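Local coordinates for synaptic vesicle membrane protein VAT-1 homolog-like (Homo sapiens, PDB 4A27), which probably acts as an oxidoreductase of the quinone oxidoreductase branch of the zinc-containing alcohol dehydrogenase family and may bind zinc, at residues Pro61-Phe66 and Ala96-Val101; Arg5-Ala10 and Leu18-Lys23; Val37-Leu42 and Lys337-Val342; Phe66-Ile71 and Val88-Asn93. One frame throughout, in Å; residues are numbered along the deposited sequence.

Contact 1: Pro61-Phe66 and Ala96-Val101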
loop_
_atom_site.group_PDB
_atom_site.type_symbol
_atom_site.label_atom_id
_atom_site.label_comp_id
_atom_site.label_asym_id
_atom_site.label_seq_id
_atom_site.Cartn_x
_atom_site.Cartn_y
_atom_site.Cartn_z
ATOM N N PRO A 61 26.134 -10.703 28.173
ATOM C CA PRO A 61 26.905 -9.941 27.167
ATOM C C PRO A 61 26.584 -10.392 25.752
ATOM O O PRO A 61 26.114 -11.515 25.553
ATOM C CB PRO A 61 28.364 -10.256 27.508
ATOM C CG PRO A 61 28.310 -11.531 28.316
ATOM C CD PRO A 61 27.024 -11.423 29.098
ATOM N N LEU A 62 26.795 -9.503 24.787
ATOM C CA LEU A 62 26.471 -9.785 23.395
ATOM C C LEU A 62 27.318 -8.946 22.464
ATOM O O LEU A 62 27.808 -7.892 22.833
ATOM C CB LEU A 62 24.985 -9.562 23.112
ATOM C CG LEU A 62 24.351 -8.166 23.150
ATOM C CD1 LEU A 62 24.553 -7.430 21.856
ATOM C CD2 LEU A 62 22.865 -8.337 23.420
ATOM N N VAL A 63 27.521 -9.451 21.259
ATOM C CA VAL A 63 28.254 -8.719 20.238
ATOM C C VAL A 63 27.149 -8.044 19.380
ATOM O O VAL A 63 26.267 -8.725 18.836
ATOM C CB VAL A 63 29.162 -9.667 19.436
ATOM C CG1 VAL A 63 29.936 -8.877 18.303
ATOM C CG2 VAL A 63 30.151 -10.445 20.371
ATOM N N PRO A 64 27.120 -6.702 19.338
ATOM C CA PRO A 64 26.118 -6.025 18.488
ATOM C C PRO A 64 26.433 -6.033 16.986
ATOM O O PRO A 64 27.483 -6.526 16.574
ATOM C CB PRO A 64 26.179 -4.574 18.950
ATOM C CG PRO A 64 27.105 -4.540 20.113
ATOM C CD PRO A 64 27.991 -5.726 20.007
ATOM N N GLY A 65 25.480 -5.514 16.206
ATOM C CA GLY A 65 25.646 -5.226 14.788
ATOM C C GLY A 65 24.947 -6.213 13.891
ATOM O O GLY A 65 24.976 -7.433 14.144
ATOM N N PHE A 66 24.370 -5.696 12.807
ATOM C CA PHE A 66 23.511 -6.476 11.904
ATOM C C PHE A 66 23.978 -6.532 10.443
ATOM O O PHE A 66 23.360 -7.207 9.619
ATOM C CB PHE A 66 22.110 -5.896 11.930
ATOM C CG PHE A 66 21.475 -5.977 13.273
ATOM C CD1 PHE A 66 20.988 -7.184 13.756
ATOM C CD2 PHE A 66 21.402 -4.874 14.080
ATOM C CE1 PHE A 66 20.430 -7.274 15.013
ATOM C CE2 PHE A 66 20.834 -4.955 15.332
ATOM C CZ PHE A 66 20.351 -6.166 15.797
ATOM N N ALA A 96 27.802 -8.908 14.247
ATOM C CA ALA A 96 28.532 -8.322 13.134
ATOM C C ALA A 96 29.790 -7.556 13.564
ATOM O O ALA A 96 30.728 -7.500 12.789
ATOM C CB ALA A 96 27.626 -7.414 12.310
ATOM N N TRP A 97 29.825 -6.972 14.763
ATOM C CA TRP A 97 30.983 -6.170 15.176
ATOM C C TRP A 97 32.164 -6.987 15.713
ATOM O O TRP A 97 32.572 -6.826 16.860
ATOM C CB TRP A 97 30.588 -5.104 16.209
ATOM C CG TRP A 97 29.588 -4.119 15.691
ATOM C CD1 TRP A 97 29.139 -3.997 14.394
ATOM C CD2 TRP A 97 28.972 -3.052 16.421
ATOM N NE1 TRP A 97 28.255 -2.951 14.298
ATOM C CE2 TRP A 97 28.117 -2.367 15.522
ATOM C CE3 TRP A 97 29.007 -2.650 17.764
ATOM C CZ2 TRP A 97 27.328 -1.280 15.910
ATOM C CZ3 TRP A 97 28.240 -1.582 18.152
ATOM C CH2 TRP A 97 27.396 -0.908 17.227
ATOM N N ALA A 98 32.741 -7.805 14.847
ATOM C CA ALA A 98 33.824 -8.717 15.197
ATOM C C ALA A 98 34.656 -8.959 13.940
ATOM O O ALA A 98 34.216 -8.670 12.815
ATOM C CB ALA A 98 33.273 -10.039 15.750
ATOM N N GLU A 99 35.864 -9.461 14.133
ATOM C CA GLU A 99 36.758 -9.767 13.034
ATOM C C GLU A 99 36.248 -10.890 12.150
ATOM O O GLU A 99 36.608 -10.954 10.970
ATOM C CB GLU A 99 38.172 -10.094 13.576
ATOM C CG GLU A 99 38.873 -8.853 14.112
ATOM C CD GLU A 99 40.248 -9.100 14.727
ATOM O OE1 GLU A 99 40.434 -10.109 15.448
ATOM O OE2 GLU A 99 41.130 -8.245 14.504
ATOM N N VAL A 100 35.462 -11.805 12.722
ATOM C CA VAL A 100 34.894 -12.939 11.983
ATOM C C VAL A 100 33.442 -13.182 12.383
ATOM O O VAL A 100 33.056 -13.021 13.561
ATOM C CB VAL A 100 35.720 -14.269 12.213
ATOM C CG1 VAL A 100 35.161 -15.412 11.407
ATOM C CG2 VAL A 100 37.213 -14.089 11.855
ATOM N N VAL A 101 32.656 -13.554 11.372
ATOM C CA VAL A 101 31.211 -13.709 11.447
ATOM C C VAL A 101 30.802 -14.962 10.680
ATOM O O VAL A 101 31.265 -15.199 9.564
ATOM C CB VAL A 101 30.493 -12.431 10.834
ATOM C CG1 VAL A 101 29.167 -12.754 10.234
ATOM C CG2 VAL A 101 30.340 -11.324 11.900
#

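Contact 2: Arg5-Ala10 and Leu18-Lys23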
loop_
_atom_site.group_PDB
_atom_site.type_symbol
_atom_site.label_atom_id
_atom_site.label_comp_id
_atom_site.label_asym_id
_atom_site.label_seq_id
_atom_site.Cartn_x
_atom_site.Cartn_y
_atom_site.Cartn_z
ATOM N N ARG A 5 39.052 -10.490 17.928
ATOM C CA ARG A 5 38.595 -9.273 18.645
ATOM C C ARG A 5 37.177 -8.947 18.251
ATOM O O ARG A 5 36.763 -9.191 17.117
ATOM C CB ARG A 5 39.454 -8.044 18.330
ATOM C CG ARG A 5 40.946 -8.211 18.612
ATOM C CD ARG A 5 41.600 -6.869 18.996
ATOM N NE ARG A 5 41.578 -5.895 17.907
ATOM C CZ ARG A 5 41.621 -4.571 18.066
ATOM N NH1 ARG A 5 41.672 -4.017 19.275
ATOM N NH2 ARG A 5 41.613 -3.791 16.992
ATOM N N ALA A 6 36.409 -8.438 19.207
ATOM C CA ALA A 6 35.045 -8.104 18.996
ATOM C C ALA A 6 34.636 -6.984 19.944
ATOM O O ALA A 6 35.338 -6.701 20.914
ATOM C CB ALA A 6 34.164 -9.334 19.203
ATOM N N VAL A 7 33.557 -6.282 19.590
ATOM C CA VAL A 7 32.948 -5.309 20.484
ATOM C C VAL A 7 31.908 -6.102 21.273
ATOM O O VAL A 7 31.129 -6.852 20.694
ATOM C CB VAL A 7 32.272 -4.149 19.747
ATOM C CG1 VAL A 7 31.570 -3.220 20.753
ATOM C CG2 VAL A 7 33.283 -3.363 18.907
ATOM N N VAL A 8 31.948 -5.969 22.594
ATOM C CA VAL A 8 30.985 -6.599 23.467
ATOM C C VAL A 8 30.163 -5.516 24.177
ATOM O O VAL A 8 30.706 -4.480 24.595
ATOM C CB VAL A 8 31.670 -7.495 24.527
ATOM C CG1 VAL A 8 30.599 -8.396 25.187
ATOM C CG2 VAL A 8 32.744 -8.322 23.903
ATOM N N LEU A 9 28.862 -5.759 24.272
ATOM C CA LEU A 9 27.979 -4.976 25.121
ATOM C C LEU A 9 27.908 -5.703 26.469
ATOM O O LEU A 9 27.328 -6.784 26.552
ATOM C CB LEU A 9 26.592 -4.867 24.494
ATOM C CG LEU A 9 25.543 -4.060 25.234
ATOM C CD1 LEU A 9 25.970 -2.616 25.388
ATOM C CD2 LEU A 9 24.223 -4.196 24.511
ATOM N N ALA A 10 28.526 -5.121 27.500
ATOM C CA ALA A 10 28.651 -5.778 28.818
ATOM C C ALA A 10 27.292 -5.944 29.486
ATOM O O ALA A 10 26.948 -7.029 29.938
ATOM C CB ALA A 10 29.577 -4.986 29.706
ATOM N N LEU A 18 29.979 -0.431 26.343
ATOM C CA LEU A 18 30.669 -1.006 25.174
ATOM C C LEU A 18 32.198 -1.084 25.371
ATOM O O LEU A 18 32.860 -0.113 25.749
ATOM C CB LEU A 18 30.373 -0.205 23.886
ATOM C CG LEU A 18 28.991 -0.277 23.234
ATOM C CD1 LEU A 18 28.800 0.849 22.244
ATOM C CD2 LEU A 18 28.695 -1.655 22.568
ATOM N N ARG A 19 32.764 -2.257 25.100
ATOM C CA ARG A 19 34.197 -2.483 25.310
ATOM C C ARG A 19 34.755 -3.436 24.241
ATOM O O ARG A 19 33.995 -4.162 23.602
ATOM C CB ARG A 19 34.379 -3.075 26.719
ATOM C CG ARG A 19 33.903 -2.195 27.896
ATOM C CD ARG A 19 33.668 -2.966 29.214
ATOM N NE ARG A 19 34.876 -3.561 29.807
ATOM C CZ ARG A 19 35.740 -2.944 30.618
ATOM N NH1 ARG A 19 35.577 -1.677 30.993
ATOM N NH2 ARG A 19 36.793 -3.612 31.074
ATOM N N LEU A 20 36.073 -3.439 24.044
ATOM C CA LEU A 20 36.694 -4.415 23.150
ATOM C C LEU A 20 37.141 -5.638 23.949
ATOM O O LEU A 20 37.558 -5.512 25.102
ATOM C CB LEU A 20 37.873 -3.803 22.400
ATOM C CG LEU A 20 37.418 -3.020 21.166
ATOM C CD1 LEU A 20 38.461 -1.967 20.803
ATOM C CD2 LEU A 20 37.132 -3.989 19.992
ATOM N N PHE A 21 37.039 -6.816 23.335
ATOM C CA PHE A 21 37.428 -8.063 23.974
ATOM C C PHE A 21 37.687 -9.194 23.018
ATOM O O PHE A 21 37.431 -9.087 21.834
ATOM C CB PHE A 21 36.306 -8.446 24.912
ATOM C CG PHE A 21 36.299 -7.599 26.128
ATOM C CD1 PHE A 21 37.466 -7.446 26.870
ATOM C CD2 PHE A 21 35.187 -6.871 26.482
ATOM C CE1 PHE A 21 37.499 -6.623 27.955
ATOM C CE2 PHE A 21 35.225 -6.039 27.583
ATOM C CZ PHE A 21 36.384 -5.920 28.315
ATOM N N ARG A 22 38.210 -10.288 23.543
ATOM C CA ARG A 22 38.572 -11.412 22.705
ATOM C C ARG A 22 37.515 -12.456 22.794
ATOM O O ARG A 22 36.890 -12.590 23.823
ATOM C CB ARG A 22 39.898 -11.991 23.145
ATOM C CG ARG A 22 41.049 -11.041 22.852
ATOM C CD ARG A 22 41.768 -11.453 21.564
ATOM N NE ARG A 22 42.771 -10.468 21.177
ATOM C CZ ARG A 22 43.240 -10.350 19.943
ATOM N NH1 ARG A 22 42.801 -11.155 18.971
ATOM N NH2 ARG A 22 44.138 -9.413 19.681
ATOM N N LYS A 23 37.321 -13.196 21.712
ATOM C CA LYS A 23 36.249 -14.149 21.626
ATOM C C LYS A 23 36.641 -15.378 20.815
ATOM O O LYS A 23 37.486 -15.283 19.927
ATOM C CB LYS A 23 35.087 -13.429 20.966
ATOM C CG LYS A 23 33.805 -14.196 20.815
ATOM C CD LYS A 23 32.623 -13.252 20.581
ATOM C CE LYS A 23 31.282 -13.934 20.788
ATOM N NZ LYS A 23 31.261 -15.301 20.202
#

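Contact 3: Val37-Leu42 and Lys337-Val342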
loop_
_atom_site.group_PDB
_atom_site.type_symbol
_atom_site.label_atom_id
_atom_site.label_comp_id
_atom_site.label_asym_id
_atom_site.label_seq_id
_atom_site.Cartn_x
_atom_site.Cartn_y
_atom_site.Cartn_z
ATOM N N VAL A 37 35.717 -10.191 8.425
ATOM C CA VAL A 37 35.001 -8.935 8.340
ATOM C C VAL A 37 35.955 -7.813 8.048
ATOM O O VAL A 37 37.020 -7.727 8.652
ATOM C CB VAL A 37 34.255 -8.635 9.654
ATOM C CG1 VAL A 37 33.610 -7.199 9.676
ATOM C CG2 VAL A 37 33.237 -9.709 9.885
ATOM N N LYS A 38 35.593 -6.971 7.085
ATOM C CA LYS A 38 36.386 -5.782 6.772
ATOM C C LYS A 38 35.696 -4.502 7.264
ATOM O O LYS A 38 36.361 -3.537 7.629
ATOM C CB LYS A 38 36.599 -5.687 5.287
ATOM C CG LYS A 38 37.405 -6.835 4.708
ATOM C CD LYS A 38 38.877 -6.627 4.990
ATOM C CE LYS A 38 39.758 -7.697 4.371
ATOM N NZ LYS A 38 41.141 -7.118 4.241
ATOM N N ALA A 39 34.361 -4.475 7.200
ATOM C CA ALA A 39 33.626 -3.321 7.674
ATOM C C ALA A 39 32.253 -3.713 8.132
ATOM O O ALA A 39 31.687 -4.704 7.674
ATOM C CB ALA A 39 33.556 -2.277 6.575
ATOM N N CYS A 40 31.702 -2.872 9.002
ATOM C CA CYS A 40 30.402 -3.034 9.578
ATOM C C CYS A 40 29.619 -1.721 9.507
ATOM O O CYS A 40 30.139 -0.606 9.791
ATOM C CB CYS A 40 30.517 -3.390 11.097
ATOM S SG CYS A 40 31.898 -4.477 11.601
ATOM N N GLY A 41 28.330 -1.880 9.282
ATOM C CA GLY A 41 27.390 -0.762 9.280
ATOM C C GLY A 41 26.967 -0.365 10.680
ATOM O O GLY A 41 26.803 -1.218 11.568
ATOM N N LEU A 42 26.895 0.930 10.918
ATOM C CA LEU A 42 26.276 1.458 12.157
ATOM C C LEU A 42 24.853 1.868 11.836
ATOM O O LEU A 42 24.622 2.630 10.880
ATOM C CB LEU A 42 27.062 2.645 12.658
ATOM C CG LEU A 42 27.816 2.428 13.952
ATOM C CD1 LEU A 42 29.247 2.801 13.767
ATOM C CD2 LEU A 42 27.133 3.259 15.038
ATOM N N LYS A 337 26.079 7.265 5.811
ATOM C CA LYS A 337 26.271 6.132 6.716
ATOM C C LYS A 337 27.549 6.213 7.526
ATOM O O LYS A 337 28.553 6.663 7.024
ATOM C CB LYS A 337 26.390 4.868 5.852
ATOM C CG LYS A 337 26.375 3.580 6.630
ATOM C CD LYS A 337 25.005 2.990 6.708
ATOM C CE LYS A 337 24.936 1.768 7.627
ATOM N NZ LYS A 337 23.616 1.103 7.630
ATOM N N LEU A 338 27.519 5.761 8.765
ATOM C CA LEU A 338 28.745 5.652 9.545
ATOM C C LEU A 338 29.182 4.207 9.453
ATOM O O LEU A 338 28.371 3.311 9.584
ATOM C CB LEU A 338 28.512 6.036 11.021
ATOM C CG LEU A 338 28.190 7.513 11.247
ATOM C CD1 LEU A 338 26.807 7.851 10.664
ATOM C CD2 LEU A 338 28.302 7.823 12.727
ATOM N N ILE A 339 30.471 3.988 9.257
ATOM C CA ILE A 339 31.010 2.678 9.071
ATOM C C ILE A 339 32.129 2.397 10.037
ATOM O O ILE A 339 32.994 3.227 10.242
ATOM C CB ILE A 339 31.657 2.561 7.672
ATOM C CG1 ILE A 339 30.567 2.589 6.619
ATOM C CG2 ILE A 339 32.485 1.280 7.594
ATOM C CD1 ILE A 339 29.482 1.535 6.875
ATOM N N LEU A 340 32.092 1.204 10.640
ATOM C CA LEU A 340 33.195 0.735 11.467
ATOM C C LEU A 340 34.164 0.043 10.516
ATOM O O LEU A 340 33.795 -0.939 9.865
ATOM C CB LEU A 340 32.715 -0.286 12.468
ATOM C CG LEU A 340 31.732 0.187 13.534
ATOM C CD1 LEU A 340 31.682 -0.852 14.667
ATOM C CD2 LEU A 340 32.137 1.576 14.044
ATOM N N ASP A 341 35.364 0.565 10.421
ATOM C CA ASP A 341 36.375 0.039 9.507
ATOM C C ASP A 341 37.417 -0.741 10.348
ATOM O O ASP A 341 38.201 -0.144 11.084
ATOM C CB ASP A 341 37.003 1.225 8.777
ATOM C CG ASP A 341 38.021 0.822 7.774
ATOM O OD1 ASP A 341 38.667 -0.227 7.982
ATOM O OD2 ASP A 341 38.205 1.591 6.810
ATOM N N VAL A 342 37.392 -2.068 10.254
ATOM C CA VAL A 342 38.209 -2.933 11.133
ATOM C C VAL A 342 39.746 -2.636 11.036
ATOM O O VAL A 342 40.432 -2.689 12.037
ATOM C CB VAL A 342 37.933 -4.432 10.862
ATOM C CG1 VAL A 342 38.867 -5.306 11.672
ATOM C CG2 VAL A 342 36.464 -4.740 11.107
HETATM O O HOH W 1 38.922 -2.657 7.191
HETATM O O HOH W 2 24.994 4.977 9.600
#

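Contact 4: Phe66-Ile71 and Val88-Asn93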
loop_
_atom_site.group_PDB
_atom_site.type_symbol
_atom_site.label_atom_id
_atom_site.label_comp_id
_atom_site.label_asym_id
_atom_site.label_seq_id
_atom_site.Cartn_x
_atom_site.Cartn_y
_atom_site.Cartn_z
ATOM N N PHE A 66 24.370 -5.696 12.807
ATOM C CA PHE A 66 23.511 -6.476 11.904
ATOM C C PHE A 66 23.978 -6.532 10.443
ATOM O O PHE A 66 23.360 -7.207 9.619
ATOM C CB PHE A 66 22.110 -5.896 11.930
ATOM C CG PHE A 66 21.475 -5.977 13.273
ATOM C CD1 PHE A 66 20.988 -7.184 13.756
ATOM C CD2 PHE A 66 21.402 -4.874 14.080
ATOM C CE1 PHE A 66 20.430 -7.274 15.013
ATOM C CE2 PHE A 66 20.834 -4.955 15.332
ATOM C CZ PHE A 66 20.351 -6.166 15.797
ATOM N N GLU A 67 25.037 -5.802 10.118
ATOM C CA GLU A 67 25.373 -5.523 8.704
ATOM C C GLU A 67 26.865 -5.469 8.625
ATOM O O GLU A 67 27.479 -4.775 9.407
ATOM C CB GLU A 67 24.762 -4.177 8.344
ATOM C CG GLU A 67 25.112 -3.560 7.027
ATOM C CD GLU A 67 24.412 -2.205 6.879
ATOM O OE1 GLU A 67 24.305 -1.431 7.874
ATOM O OE2 GLU A 67 23.930 -1.966 5.780
ATOM N N CYS A 68 27.462 -6.210 7.699
ATOM C CA CYS A 68 28.880 -6.209 7.544
ATOM C C CYS A 68 29.251 -6.533 6.107
ATOM O O CYS A 68 28.400 -6.921 5.296
ATOM C CB CYS A 68 29.516 -7.234 8.496
ATOM S SG CYS A 68 29.206 -8.982 7.992
ATOM N N SER A 69 30.537 -6.356 5.795
ATOM C CA SER A 69 31.091 -6.832 4.518
ATOM C C SER A 69 32.465 -7.433 4.788
ATOM O O SER A 69 33.135 -7.103 5.767
ATOM C CB SER A 69 31.198 -5.698 3.493
ATOM O OG SER A 69 32.130 -4.704 3.936
ATOM N N GLY A 70 32.878 -8.349 3.926
ATOM C CA GLY A 70 34.200 -8.919 4.050
ATOM C C GLY A 70 34.450 -10.041 3.035
ATOM O O GLY A 70 33.831 -10.083 1.964
ATOM N N ILE A 71 35.381 -10.934 3.377
ATOM C CA ILE A 71 35.866 -12.006 2.481
ATOM C C ILE A 71 35.453 -13.374 3.036
ATOM O O ILE A 71 35.605 -13.623 4.237
ATOM C CB ILE A 71 37.404 -11.915 2.314
ATOM C CG1 ILE A 71 37.773 -10.586 1.667
ATOM C CG2 ILE A 71 37.964 -13.053 1.452
ATOM C CD1 ILE A 71 39.307 -10.374 1.506
ATOM N N VAL A 88 31.920 -10.229 -0.125
ATOM C CA VAL A 88 30.492 -10.262 0.160
ATOM C C VAL A 88 30.032 -9.183 1.134
ATOM O O VAL A 88 30.837 -8.584 1.856
ATOM C CB VAL A 88 30.132 -11.614 0.724
ATOM C CG1 VAL A 88 30.420 -12.675 -0.330
ATOM C CG2 VAL A 88 30.944 -11.851 2.051
ATOM N N MET A 89 28.730 -8.952 1.141
ATOM C CA MET A 89 28.083 -8.182 2.187
ATOM C C MET A 89 26.986 -9.056 2.740
ATOM O O MET A 89 26.529 -9.990 2.070
ATOM C CB MET A 89 27.527 -6.866 1.626
ATOM C CG MET A 89 26.428 -7.025 0.598
ATOM S SD MET A 89 25.944 -5.456 -0.210
ATOM C CE MET A 89 25.001 -6.117 -1.612
ATOM N N ALA A 90 26.549 -8.775 3.960
ATOM C CA ALA A 90 25.722 -9.750 4.631
ATOM C C ALA A 90 24.977 -9.151 5.784
ATOM O O ALA A 90 25.453 -8.193 6.393
ATOM C CB ALA A 90 26.593 -10.946 5.135
ATOM N N PHE A 91 23.785 -9.691 6.026
ATOM C CA PHE A 91 23.026 -9.368 7.215
ATOM C C PHE A 91 23.392 -10.427 8.229
ATOM O O PHE A 91 23.617 -11.575 7.871
ATOM C CB PHE A 91 21.510 -9.464 6.970
ATOM C CG PHE A 91 20.944 -8.385 6.088
ATOM C CD1 PHE A 91 20.752 -7.108 6.574
ATOM C CD2 PHE A 91 20.551 -8.655 4.774
ATOM C CE1 PHE A 91 20.214 -6.136 5.758
ATOM C CE2 PHE A 91 20.010 -7.677 3.965
ATOM C CZ PHE A 91 19.827 -6.439 4.458
ATOM N N VAL A 92 23.372 -10.080 9.488
ATOM C CA VAL A 92 23.654 -11.069 10.493
ATOM C C VAL A 92 22.870 -10.685 11.725
ATOM O O VAL A 92 22.698 -9.493 12.008
ATOM C CB VAL A 92 25.187 -11.226 10.725
ATOM C CG1 VAL A 92 25.797 -9.959 11.153
ATOM C CG2 VAL A 92 25.456 -12.322 11.766
ATOM N N ASN A 93 22.298 -11.687 12.388
ATOM C CA ASN A 93 21.398 -11.433 13.496
ATOM C C ASN A 93 22.262 -11.239 14.717
ATOM O O ASN A 93 22.480 -12.160 15.489
ATOM C CB ASN A 93 20.387 -12.594 13.660
ATOM C CG ASN A 93 19.217 -12.249 14.585
ATOM O OD1 ASN A 93 19.091 -11.138 15.090
ATOM N ND2 ASN A 93 18.340 -13.218 14.789
#

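Contact 1: Pro61-Phe66 and Ala96-Val101
Trp97 carries CG anti to its carbonyl carbon (chi1 -61°), a torsion that lays one face of the indole over Pro64 and Gly65. Two CH-pi contacts result: Pro64 CB stands 3.9 Å from the centroid of the six-membered ring of Trp97, and Gly65 CA 3.7 Å from that of the five-membered ring. The Pro64 and Trp97 side chains cross at about a right angle, with Pro64 CG also 3.6 Å from Trp97 CE3. Gly65 adopts a positive phi of 105°, and a CB here would run into Trp97 CD1, so the missing side chain lets the indole face lie on Gly65 CA. The backbones are joined by two hydrogen bonds: Trp97 N donates to Pro64 O (3.0 Å) in the carbonyl plane, while Ala96 N reaches Gly65 O (3.2 Å) from well above the plane of the Gly65 carbonyl. Val63 CG1 lies 3.6 Å from Trp97 O. Outside the two segments Trp97 also touches Cys40 and Asp46. Trp97 is the centre of an inverse gamma turn, so a tight turn and the loop leading into strand 67-75 are locked together within the GroES-like domain of this dehydrogenase family.

Contact 2: Arg5-Ala10 and Leu18-Lys23
Ala6 and Phe21 exchange two backbone hydrogen bonds, Ala6 N to Phe21 O at 2.9 Å and Phe21 N to Ala6 O at 3.0 Å. Two residues along, Val8 and Arg19 repeat the exchange, and here Val8 N donates to Arg19 O in a nearly straight bond of 2.9 Å (N-H...O angle 172°). Between and beyond these hydrogen-bonded pairs lie the non-hydrogen-bonded ones, Arg5 with Arg22, Val7 with Leu20 and Leu9 with Leu18. The alternation is that of a classic antiparallel beta hairpin, here formed by strands 4-9 and 18-23 at the N-terminal end of the chain. One face of the ladder carries Arg5, and its CG sits over the centre of the Arg22 guanidinium, 3.4 Å from Arg22 CZ. The two guanidinium planes are turned 42° apart; Arg5 NH1 runs on to a salt bridge with Glu320, whereas Arg22 NH1 bonds to Glu3 O. With an alanine in place of Arg5, Glu320 would probably be left without its cationic mate and the Arg22 guanidinium without the methylene group on its face. On this same face Val7 spreads its two methyls over two leucines, CG1 meeting Leu18 CD2 at 3.7 Å and CG2 meeting Leu20 CD2 at 4.0 Å, while Leu9 CD1 closes on Leu18 CD2 from the other flank. Across the sheet, Val8 has CG1 anti to its backbone N (chi1 -166°), which leaves CG2 anti to the carbonyl carbon, at the edge of the Phe21 ring and 3.7 Å from Phe21 CB.

Contact 3: Val37-Leu42 and Lys337-Val342
Lys337 sends its bent chain toward the first strand, its CE lying 3.4 Å from Leu42 O, and its ammonium continues to a hydrogen bond with Asn43 and a salt bridge with Glu67. At Leu338 the backbone N passes its hydrogen to a water that in turn donates to Leu42 O, so one water bridges Leu338 N and Leu42 O. Leu338 CB also lies against Leu42 CB. Ile339 turns to the side of Ala39 and Gly41: CG2, anti to the backbone N, meets Ala39 CB at 3.9 Å, while CD1 reaches over Gly41 CA, also at 3.9 Å. A glycine in its place would probably open a gap over Gly41 CA and beside the Ala39 methyl. Leu340 pairs with Cys40 in both directions, its N donating to Cys40 O at 2.8 Å and its O accepting from Cys40 N at 3.0 Å, both in the carbonyl plane. Asp341 uses OD1 to hold a second water, which gives its other hydrogen to Lys38 O. That same oxygen accepts Val342 N at 3.2 Å, from 37° above its carbonyl plane, and the Val342 side chain crosses that of Val37 at about a right angle, CG2 4.0 Å from Val37 CG1. A classic beta bulge at Lys38 and Ala39, both facing Ser69, lies opposite this end. Strand 337-341 is thus antiparallel to strand 32-42 and parallel to strand 313-317, with Leu338 and Leu340 set against helix 322-330 and Ile339 against helix 117-121.

Contact 4: Phe66-Ile71 and Val88-Asn93
A beta hairpin within the GroES-like domain, made by strands 67-75 and 87-91, has as its rungs the hydrogen-bonded pairs Cys68 with Ala90 and Gly70 with Val88. Each of these pairs exchanges two backbone bonds: Ala90 N meets Cys68 O at 2.9 Å, and Val88 N meets Gly70 O at 2.8 Å. Between them Ser69 and Met89 come unusually close, CA to CA only 4.0 Å apart. With chi1 at 64° the Ser69 hydroxyl is turned to bond Phe117 O. Val88 CG2 lies against Gly70 O at 3.4 Å; strand 108-110 continues the sheet beyond 87-91, and Val88 and Ala90 touch its Val108. On the other face Phe91 packs on helix 124-137 and on Leu280 and Leu284 of helix 280-285. Toward the open end of the hairpin Phe66 O accepts Val92 N at 2.9 Å, from 51° above its carbonyl plane, and also receives Phe91 CA at 3.2 Å. The Phe66 ring turns its edge to Val92 O, with CD1 3.4 Å away. Beside it the Asn93 amide points the same way, tilted 32° to the ring, and Asn93 OD1 lies 4.1 Å from Phe66 CE1.

From the N terminus, contact 2 comes first and closes the short hairpin loop between strands 4-9 and 18-23. The chain then enters strand 32-42, and contact 3 opens there, to be closed only by the chain's return as strand 337-341. Contacts 1 and 4 both nest inside that large loop: contact 1 spans 61-66 to 96-101, and contact 4 lies within it, sharing Phe66. Contact 2 leans on contact 1 through Leu9 N and Leu62 O. Contacts 3 and 4 meet through Ala39 O and Ser69 N, neighbouring strands of one sheet. Together they tie the N-terminal hairpin and the GroES-like strands to the strand that returns near the C terminus.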